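Local coordinates for putative glyoxalase superfamily protein (Ralstonia eutropha, PDB 3IUZ) that probably acts as an iron(II)-dependent 2-oxoadipate dioxygenase/decarboxylase that forms 2-hydroxyglutarate, as others of its family do, at residues P170-L179 against D192-C203; L107-G116 against G127-A135. All blocks are in the same frame, centred on the assembly; numbering follows the deposited sequence.

Contact 1: P170-L179 against D192-C203; sequences PLTPRAQTLL and DGAELIGLLVPC
The carboxylate of E195 is gripped side-on by R174, two nitrogens to its two oxygens: NE of R174 lies 2.9 Å from OE2 of E195, and NH2 of R174 donates almost straight (178°) to OE1 of E195. Both oxygens lie close to the guanidinium plane, but the flat groups are turned 37° apart, so NE meets OE2 from above the carboxylate plane while NH2 comes in on the syn side of OE1, tilted well out of that plane. An extended E195 side chain reaches R174, whose own chain bends at chi2 to bring its edge round. D192 stays beyond salt-bridge range and is joined to NH2 of R174 through a water; its charge would probably add to the pull on the arginine. L178 lies crosswise to E195, with CD1 3.7 Å from CD of E195 and CD2 over the rim of one guanidinium face of R174. Farther along, A175 sets its CB 3.9 Å from CB of L199, and CD1 of L196 reaches the carbonyl O of A175 at 3.6 Å. At the other end, CG of P170 rests on SG of C203 (3.7 Å), and CD1 of L171 lies beside CD2 of L200. A second water receives N-H of T172 and donates to the carbonyl oxygens of P170 and L199. OG1 of T172 accepts from N of A175, an N-cap for helix 173-185. The axes of 173-179 and 192-200 approach to 9.3 Å, their directions 133° apart. Helices 173-185 and 190-200 thus form a helical hairpin, its leucine-rich seam bordered by an ion pair.

Contact 2: L107-G116 against G127-A135; sequences LRPLGYRLNG and GRSYAHADA
L107 sets CD1 4.2 Å from CG of Y130, the first touch between the end of helix 101-110 and strand 125-132. The carbonyl O of L110 then accepts from NE2 of H132 at 2.8 Å, a bond bent to 143°. At G111 positive phi closes the helix in a Schellman motif; its O accepts from N of A133 and lies over the H132 ring. Y112 begins the strand and offers a ring face to the edge of H132, the planes 82° apart in a T-shaped pair, while the Y112 hydroxyl bonds N50. H132 swings its ring there with CG anti to the backbone N (chi1 -158°), and ND1 accepts from N of D134, fixing the ring's rotation. R113 pairs with A131 by two backbone bonds and lays its guanidinium over CB of A133, 3.4 Å from CZ of R113. L114 brings CD1 to 3.7 Å from OH of Y130, whose hydroxyl is hydrogen-bonded to E100. N115 and G116 both face S129 in a classic beta bulge: N of N115 donates to O of S129 at 2.6 Å, N of G116 only weakly, and a water links ND2 of N115 to OG of S129. Both ring nitrogens of H132 are thus engaged, ND1 as acceptor and NE2 as donor, which is consistent with a neutral imidazole protonated on NE2.

Overall arrangement
Contact 2 closes before contact 1 opens along the chain, and their centres lie 18 Å apart. They meet where helix 101-110 lies against the helical hairpin: CD1 of L200 is 4.2 Å from CD1 of L110, and L179, in the conformer given, packs on P109 and L110. Contact 1 is mainly helix on helix, with the loop before helix 173-185 resting on the 3-10 turn at 201-203, whereas contact 2 carries the chain from helix 101-110 into the beta hairpin 112-120/125-132 of the mixed sheet. Helix 42-60 touches both, through L49 on L200 and on L110. A hexaethylene glycol, probably from the crystallisation liquor, accepts a hydrogen bond from NE of R113.

Contact 1: P170-L179 against D192-C203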
loop_
_atom_site.group_PDB
_atom_site.type_symbol
_atom_site.label_atom_id
_atom_site.label_comp_id
_atom_site.label_asym_id
_atom_site.label_seq_id
_atom_site.Cartn_x
_atom_site.Cartn_y
_atom_site.Cartn_z
ATOM N N PRO A 170 -14.332 -1.457 -6.604
ATOM C CA PRO A 170 -14.613 -1.522 -5.170
ATOM C C PRO A 170 -15.067 -0.227 -4.499
ATOM O O PRO A 170 -15.521 -0.255 -3.355
ATOM C CB PRO A 170 -13.243 -1.917 -4.601
ATOM C CG PRO A 170 -12.321 -1.120 -5.488
ATOM C CD PRO A 170 -12.885 -1.298 -6.849
ATOM N N LEU A 171 -14.966 0.897 -5.187
ATOM C CA LEU A 171 -15.287 2.200 -4.571
ATOM C C LEU A 171 -16.793 2.485 -4.668
ATOM O O LEU A 171 -17.265 3.020 -5.647
ATOM C CB LEU A 171 -14.482 3.292 -5.277
ATOM C CG LEU A 171 -14.492 4.644 -4.526
ATOM C CD1 LEU A 171 -13.773 4.564 -3.217
ATOM C CD2 LEU A 171 -13.872 5.753 -5.407
ATOM N N THR A 172 -17.513 2.171 -3.613
ATOM C CA THR A 172 -18.948 2.136 -3.631
ATOM C C THR A 172 -19.533 3.583 -3.632
ATOM O O THR A 172 -18.816 4.546 -3.335
ATOM C CB THR A 172 -19.483 1.402 -2.410
ATOM O OG1 THR A 172 -19.321 2.210 -1.242
ATOM C CG2 THR A 172 -18.847 -0.010 -2.234
ATOM N N PRO A 173 -20.840 3.713 -3.892
ATOM C CA PRO A 173 -21.443 5.045 -3.870
ATOM C C PRO A 173 -21.393 5.711 -2.511
ATOM O O PRO A 173 -21.245 6.919 -2.424
ATOM C CB PRO A 173 -22.887 4.803 -4.273
ATOM C CG PRO A 173 -22.957 3.407 -4.853
ATOM C CD PRO A 173 -21.703 2.706 -4.545
ATOM N N ARG A 174 -21.565 4.920 -1.464
ATOM C CA ARG A 174 -21.477 5.435 -0.120
ATOM C C ARG A 174 -20.036 5.892 0.155
ATOM O O ARG A 174 -19.832 6.913 0.828
ATOM C CB ARG A 174 -21.908 4.357 0.862
ATOM C CG ARG A 174 -21.812 4.796 2.297
ATOM C CD ARG A 174 -22.884 5.823 2.673
ATOM N NE ARG A 174 -22.757 6.159 4.086
ATOM C CZ ARG A 174 -23.250 7.251 4.656
ATOM N NH1 ARG A 174 -23.968 8.157 3.966
ATOM N NH2 ARG A 174 -23.002 7.455 5.913
ATOM N N ALA A 175 -19.051 5.131 -0.337
ATOM C CA ALA A 175 -17.642 5.489 -0.148
ATOM C C ALA A 175 -17.409 6.870 -0.793
ATOM O O ALA A 175 -16.767 7.755 -0.217
ATOM C CB ALA A 175 -16.675 4.431 -0.773
ATOM N N GLN A 176 -17.913 7.026 -2.000
ATOM C CA GLN A 176 -17.726 8.294 -2.730
ATOM C C GLN A 176 -18.463 9.433 -2.093
ATOM O O GLN A 176 -17.968 10.545 -2.093
ATOM C CB GLN A 176 -18.127 8.136 -4.179
ATOM C CG GLN A 176 -17.220 7.169 -4.941
ATOM C CD GLN A 176 -17.546 7.055 -6.421
ATOM O OE1 GLN A 176 -17.565 8.068 -7.167
ATOM N NE2 GLN A 176 -17.724 5.802 -6.884
ATOM N N THR A 177 -19.662 9.161 -1.552
ATOM C CA THR A 177 -20.403 10.158 -0.804
ATOM C C THR A 177 -19.577 10.742 0.342
ATOM O O THR A 177 -19.448 11.995 0.501
ATOM C CB THR A 177 -21.693 9.537 -0.217
ATOM O OG1 THR A 177 -22.525 9.076 -1.299
ATOM C CG2 THR A 177 -22.455 10.563 0.658
ATOM N N LEU A 178 -18.955 9.861 1.124
ATOM C CA LEU A 178 -18.242 10.297 2.343
ATOM C C LEU A 178 -16.902 10.978 1.995
ATOM O O LEU A 178 -16.510 11.963 2.632
ATOM C CB LEU A 178 -18.031 9.096 3.307
ATOM C CG LEU A 178 -19.338 8.544 3.936
ATOM C CD1 LEU A 178 -19.100 7.262 4.808
ATOM C CD2 LEU A 178 -20.015 9.665 4.773
ATOM N N LEU A 179 -16.236 10.434 0.981
ATOM C CA LEU A 179 -15.003 10.995 0.452
ATOM C C LEU A 179 -15.150 12.471 0.028
ATOM O O LEU A 179 -14.350 13.324 0.383
ATOM C CB LEU A 179 -14.599 10.153 -0.752
ATOM C CG LEU A 179 -13.133 10.041 -1.077
ATOM C CD1 LEU A 179 -12.353 9.862 0.222
ATOM C CD2 LEU A 179 -12.966 8.863 -2.107
ATOM N N ASP A 192 -18.679 8.603 10.792
ATOM C CA ASP A 192 -18.650 8.599 9.333
ATOM C C ASP A 192 -17.233 8.375 8.808
ATOM O O ASP A 192 -17.044 7.734 7.789
ATOM C CB ASP A 192 -19.212 9.892 8.720
ATOM C CG ASP A 192 -20.734 10.001 8.799
ATOM O OD1 ASP A 192 -21.400 9.057 9.272
ATOM O OD2 ASP A 192 -21.244 11.064 8.365
ATOM N N GLY A 193 -16.242 8.915 9.490
ATOM C CA GLY A 193 -14.855 8.638 9.138
ATOM C C GLY A 193 -14.455 7.180 9.297
ATOM O O GLY A 193 -13.723 6.646 8.465
ATOM N N ALA A 194 -14.915 6.573 10.385
ATOM C CA ALA A 194 -14.701 5.161 10.652
ATOM C C ALA A 194 -15.399 4.347 9.562
ATOM O O ALA A 194 -14.833 3.356 9.081
ATOM C CB ALA A 194 -15.248 4.758 12.049
ATOM N N GLU A 195 -16.606 4.775 9.164
ATOM C CA GLU A 195 -17.332 4.077 8.101
ATOM C C GLU A 195 -16.578 4.201 6.794
ATOM O O GLU A 195 -16.367 3.193 6.095
ATOM C CB GLU A 195 -18.749 4.626 7.949
ATOM C CG GLU A 195 -19.539 3.973 6.826
ATOM C CD GLU A 195 -20.924 4.584 6.651
ATOM O OE1 GLU A 195 -21.327 5.523 7.415
ATOM O OE2 GLU A 195 -21.617 4.112 5.743
ATOM N N LEU A 196 -16.115 5.410 6.467
ATOM C CA LEU A 196 -15.320 5.599 5.215
ATOM C C LEU A 196 -14.097 4.706 5.158
ATOM O O LEU A 196 -13.807 4.056 4.128
ATOM C CB LEU A 196 -14.906 7.070 5.048
ATOM C CG LEU A 196 -14.024 7.399 3.874
ATOM C CD1 LEU A 196 -14.693 6.985 2.569
ATOM C CD2 LEU A 196 -13.621 8.938 3.879
ATOM N N ILE A 197 -13.355 4.652 6.261
ATOM C CA ILE A 197 -12.153 3.804 6.292
ATOM C C ILE A 197 -12.533 2.348 5.970
ATOM O O ILE A 197 -11.880 1.684 5.163
ATOM C CB ILE A 197 -11.420 3.914 7.641
ATOM C CG1 ILE A 197 -10.805 5.289 7.780
ATOM C CG2 ILE A 197 -10.388 2.771 7.823
ATOM C CD1 ILE A 197 -10.432 5.637 9.277
ATOM N N GLY A 198 -13.590 1.868 6.590
ATOM C CA GLY A 198 -14.069 0.498 6.354
ATOM C C GLY A 198 -14.377 0.229 4.883
ATOM O O GLY A 198 -14.196 -0.877 4.400
ATOM N N LEU A 199 -14.857 1.256 4.184
ATOM C CA LEU A 199 -15.281 1.113 2.799
ATOM C C LEU A 199 -14.107 1.259 1.894
ATOM O O LEU A 199 -14.123 0.708 0.787
ATOM C CB LEU A 199 -16.321 2.158 2.417
ATOM C CG LEU A 199 -17.697 2.001 3.084
ATOM C CD1 LEU A 199 -18.541 3.294 2.836
ATOM C CD2 LEU A 199 -18.362 0.733 2.525
ATOM N N LEU A 200 -13.080 1.967 2.344
ATOM C CA LEU A 200 -11.909 2.149 1.496
ATOM C C LEU A 200 -10.950 0.972 1.558
ATOM O O LEU A 200 -10.262 0.688 0.567
ATOM C CB LEU A 200 -11.144 3.428 1.846
ATOM C CG LEU A 200 -11.896 4.740 1.565
ATOM C CD1 LEU A 200 -11.011 5.949 1.956
ATOM C CD2 LEU A 200 -12.327 4.845 0.058
ATOM N N VAL A 201 -10.872 0.317 2.711
ATOM C CA VAL A 201 -9.887 -0.746 2.878
ATOM C C VAL A 201 -10.009 -1.848 1.791
ATOM O O VAL A 201 -8.965 -2.272 1.236
ATOM C CB VAL A 201 -9.889 -1.295 4.312
ATOM C CG1 VAL A 201 -9.205 -2.692 4.380
ATOM C CG2 VAL A 201 -9.243 -0.255 5.282
ATOM N N PRO A 202 -11.230 -2.258 1.425
ATOM C CA PRO A 202 -11.360 -3.276 0.372
ATOM C C PRO A 202 -10.949 -2.852 -1.036
ATOM O O PRO A 202 -10.877 -3.716 -1.916
ATOM C CB PRO A 202 -12.859 -3.664 0.444
ATOM C CG PRO A 202 -13.234 -3.378 1.862
ATOM C CD PRO A 202 -12.519 -2.043 2.094
ATOM N N CYS A 203 -10.634 -1.562 -1.268
ATOM C CA CYS A 203 -10.096 -1.139 -2.557
ATOM C C CYS A 203 -8.650 -1.584 -2.741
ATOM O O CYS A 203 -8.149 -1.712 -3.881
ATOM C CB CYS A 203 -10.152 0.401 -2.696
ATOM S SG CYS A 203 -11.827 1.108 -2.574
HETATM O O HOH W 1 -15.642 1.457 -1.378
HETATM O O HOH W 2 -24.019 8.915 8.476
#

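Contact 2: L107-G116 against G127-A135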
loop_
_atom_site.group_PDB
_atom_site.type_symbol
_atom_site.label_atom_id
_atom_site.label_comp_id
_atom_site.label_asym_id
_atom_site.label_seq_id
_atom_site.Cartn_x
_atom_site.Cartn_y
_atom_site.Cartn_z
ATOM N N LEU A 107 -7.195 9.072 -3.107
ATOM C CA LEU A 107 -6.180 9.756 -2.322
ATOM C C LEU A 107 -6.334 11.278 -2.379
ATOM O O LEU A 107 -6.002 11.963 -1.419
ATOM C CB LEU A 107 -4.762 9.409 -2.834
ATOM C CG LEU A 107 -4.433 7.910 -2.801
ATOM C CD1 LEU A 107 -3.083 7.527 -3.340
ATOM C CD2 LEU A 107 -4.578 7.389 -1.364
ATOM N N ARG A 108 -6.787 11.798 -3.527
ATOM C CA ARG A 108 -6.878 13.249 -3.733
ATOM C C ARG A 108 -7.906 13.839 -2.764
ATOM O O ARG A 108 -7.556 14.711 -2.006
ATOM C CB ARG A 108 -7.164 13.580 -5.193
ATOM C CG ARG A 108 -6.009 13.252 -6.109
ATOM C CD ARG A 108 -4.834 14.205 -6.018
ATOM N NE ARG A 108 -5.153 15.451 -6.676
ATOM C CZ ARG A 108 -5.108 16.662 -6.151
ATOM N NH1 ARG A 108 -4.722 16.875 -4.898
ATOM N NH2 ARG A 108 -5.493 17.697 -6.902
ATOM N N PRO A 109 -9.138 13.314 -2.716
ATOM C CA PRO A 109 -10.068 13.886 -1.735
ATOM C C PRO A 109 -9.689 13.604 -0.256
ATOM O O PRO A 109 -10.093 14.332 0.647
ATOM C CB PRO A 109 -11.396 13.230 -2.106
ATOM C CG PRO A 109 -10.997 11.988 -2.896
ATOM C CD PRO A 109 -9.827 12.392 -3.647
ATOM N N LEU A 110 -8.916 12.559 0.015
ATOM C CA LEU A 110 -8.326 12.369 1.351
ATOM C C LEU A 110 -7.315 13.447 1.762
ATOM O O LEU A 110 -7.017 13.570 2.941
ATOM C CB LEU A 110 -7.635 11.042 1.484
ATOM C CG LEU A 110 -8.556 9.818 1.622
ATOM C CD1 LEU A 110 -7.696 8.493 1.576
ATOM C CD2 LEU A 110 -9.500 9.845 2.859
ATOM N N GLY A 111 -6.785 14.190 0.786
ATOM C CA GLY A 111 -5.847 15.265 1.066
ATOM C C GLY A 111 -4.443 15.054 0.504
ATOM O O GLY A 111 -3.559 15.829 0.797
ATOM N N TYR A 112 -4.211 13.986 -0.265
ATOM C CA TYR A 112 -2.906 13.770 -0.893
ATOM C C TYR A 112 -2.728 14.613 -2.181
ATOM O O TYR A 112 -3.689 14.942 -2.880
ATOM C CB TYR A 112 -2.667 12.283 -1.234
ATOM C CG TYR A 112 -2.528 11.422 -0.003
ATOM C CD1 TYR A 112 -3.651 10.902 0.624
ATOM C CD2 TYR A 112 -1.264 11.113 0.526
ATOM C CE1 TYR A 112 -3.530 10.096 1.754
ATOM C CE2 TYR A 112 -1.139 10.353 1.662
ATOM C CZ TYR A 112 -2.270 9.838 2.266
ATOM O OH TYR A 112 -2.160 9.067 3.395
ATOM N N ARG A 113 -1.451 14.891 -2.489
ATOM C CA ARG A 113 -1.031 15.547 -3.701
ATOM C C ARG A 113 0.119 14.782 -4.285
ATOM O O ARG A 113 0.937 14.233 -3.560
ATOM C CB ARG A 113 -0.505 16.941 -3.401
ATOM C CG ARG A 113 -1.558 17.862 -2.853
ATOM C CD ARG A 113 -0.916 19.188 -2.461
ATOM N NE ARG A 113 -1.930 20.112 -1.978
ATOM C CZ ARG A 113 -1.692 21.126 -1.139
ATOM N NH1 ARG A 113 -0.466 21.338 -0.657
ATOM N NH2 ARG A 113 -2.696 21.927 -0.763
ATOM N N LEU A 114 0.204 14.775 -5.604
ATOM C CA LEU A 114 1.348 14.217 -6.305
ATOM C C LEU A 114 2.612 14.841 -5.767
ATOM O O LEU A 114 2.719 16.066 -5.664
ATOM C CB LEU A 114 1.223 14.486 -7.812
ATOM C CG LEU A 114 2.341 13.954 -8.687
ATOM C CD1 LEU A 114 2.320 12.418 -8.711
ATOM C CD2 LEU A 114 2.194 14.620 -10.073
ATOM N N ASN A 115 3.565 14.008 -5.390
ATOM C CA ASN A 115 4.828 14.520 -4.875
ATOM C C ASN A 115 6.065 14.132 -5.705
ATOM O O ASN A 115 7.145 14.576 -5.392
ATOM C CB ASN A 115 4.993 14.066 -3.429
ATOM C CG ASN A 115 5.990 14.893 -2.653
ATOM O OD1 ASN A 115 5.927 16.104 -2.678
ATOM N ND2 ASN A 115 6.879 14.228 -1.905
ATOM N N GLY A 116 5.917 13.296 -6.725
ATOM C CA GLY A 116 7.079 12.835 -7.481
ATOM C C GLY A 116 6.651 11.896 -8.598
ATOM O O GLY A 116 5.674 11.156 -8.452
ATOM N N GLY A 127 6.035 4.982 -11.817
ATOM C CA GLY A 127 5.709 5.173 -10.414
ATOM C C GLY A 127 5.516 6.629 -10.064
ATOM O O GLY A 127 6.171 7.492 -10.648
ATOM N N ARG A 128 4.593 6.886 -9.147
ATOM C CA ARG A 128 4.306 8.253 -8.669
ATOM C C ARG A 128 4.115 8.222 -7.168
ATOM O O ARG A 128 3.482 7.314 -6.622
ATOM C CB ARG A 128 3.053 8.800 -9.331
ATOM C CG ARG A 128 3.179 8.961 -10.815
ATOM C CD ARG A 128 1.964 9.620 -11.485
ATOM N NE ARG A 128 2.083 9.715 -12.966
ATOM C CZ ARG A 128 1.775 8.754 -13.836
ATOM N NH1 ARG A 128 1.388 7.553 -13.433
ATOM N NH2 ARG A 128 1.871 8.992 -15.139
ATOM N N SER A 129 4.635 9.215 -6.476
ATOM C CA SER A 129 4.418 9.307 -5.040
ATOM C C SER A 129 3.392 10.384 -4.712
ATOM O O SER A 129 3.282 11.402 -5.433
ATOM C CB SER A 129 5.729 9.588 -4.331
ATOM O OG SER A 129 6.208 10.876 -4.717
ATOM N N TYR A 130 2.636 10.116 -3.656
ATOM C CA TYR A 130 1.561 10.980 -3.114
ATOM C C TYR A 130 1.842 11.265 -1.647
ATOM O O TYR A 130 1.956 10.346 -0.819
ATOM C CB TYR A 130 0.178 10.284 -3.288
ATOM C CG TYR A 130 -0.168 10.287 -4.730
ATOM C CD1 TYR A 130 -0.704 11.427 -5.308
ATOM C CD2 TYR A 130 0.252 9.240 -5.574
ATOM C CE1 TYR A 130 -0.969 11.494 -6.686
ATOM C CE2 TYR A 130 0.028 9.285 -6.934
ATOM C CZ TYR A 130 -0.584 10.415 -7.496
ATOM O OH TYR A 130 -0.766 10.471 -8.847
ATOM N N ALA A 131 1.927 12.553 -1.309
ATOM C CA ALA A 131 2.145 12.983 0.070
ATOM C C ALA A 131 0.971 13.777 0.541
ATOM O O ALA A 131 0.370 14.542 -0.221
ATOM C CB ALA A 131 3.436 13.863 0.201
ATOM N N HIS A 132 0.704 13.662 1.823
ATOM C CA HIS A 132 -0.443 14.334 2.406
ATOM C C HIS A 132 -0.190 15.812 2.656
ATOM O O HIS A 132 0.778 16.195 3.340
ATOM C CB HIS A 132 -0.908 13.632 3.671
ATOM C CG HIS A 132 -2.325 13.935 3.985
ATOM N ND1 HIS A 132 -2.694 15.104 4.614
ATOM C CD2 HIS A 132 -3.477 13.273 3.697
ATOM C CE1 HIS A 132 -4.016 15.152 4.702
ATOM N NE2 HIS A 132 -4.518 14.035 4.186
ATOM N N ALA A 133 -1.087 16.644 2.138
ATOM C CA ALA A 133 -0.903 18.112 2.201
ATOM C C ALA A 133 -0.854 18.616 3.640
ATOM O O ALA A 133 -0.287 19.647 3.877
ATOM C CB ALA A 133 -2.027 18.847 1.421
ATOM N N ASP A 134 -1.453 17.912 4.593
ATOM C CA ASP A 134 -1.542 18.434 5.958
ATOM C C ASP A 134 -0.371 18.017 6.841
ATOM O O ASP A 134 -0.190 18.582 7.913
ATOM C CB ASP A 134 -2.857 18.051 6.666
ATOM C CG ASP A 134 -4.097 18.562 5.962
ATOM O OD1 ASP A 134 -4.043 19.606 5.259
ATOM O OD2 ASP A 134 -5.164 17.913 6.132
ATOM N N ALA A 135 0.398 17.023 6.426
ATOM C CA ALA A 135 1.525 16.522 7.223
ATOM C C ALA A 135 2.383 15.647 6.303
ATOM O O ALA A 135 2.429 14.418 6.482
ATOM C CB ALA A 135 1.009 15.702 8.461
HETATM O O HOH W 3 7.922 11.761 -3.035
#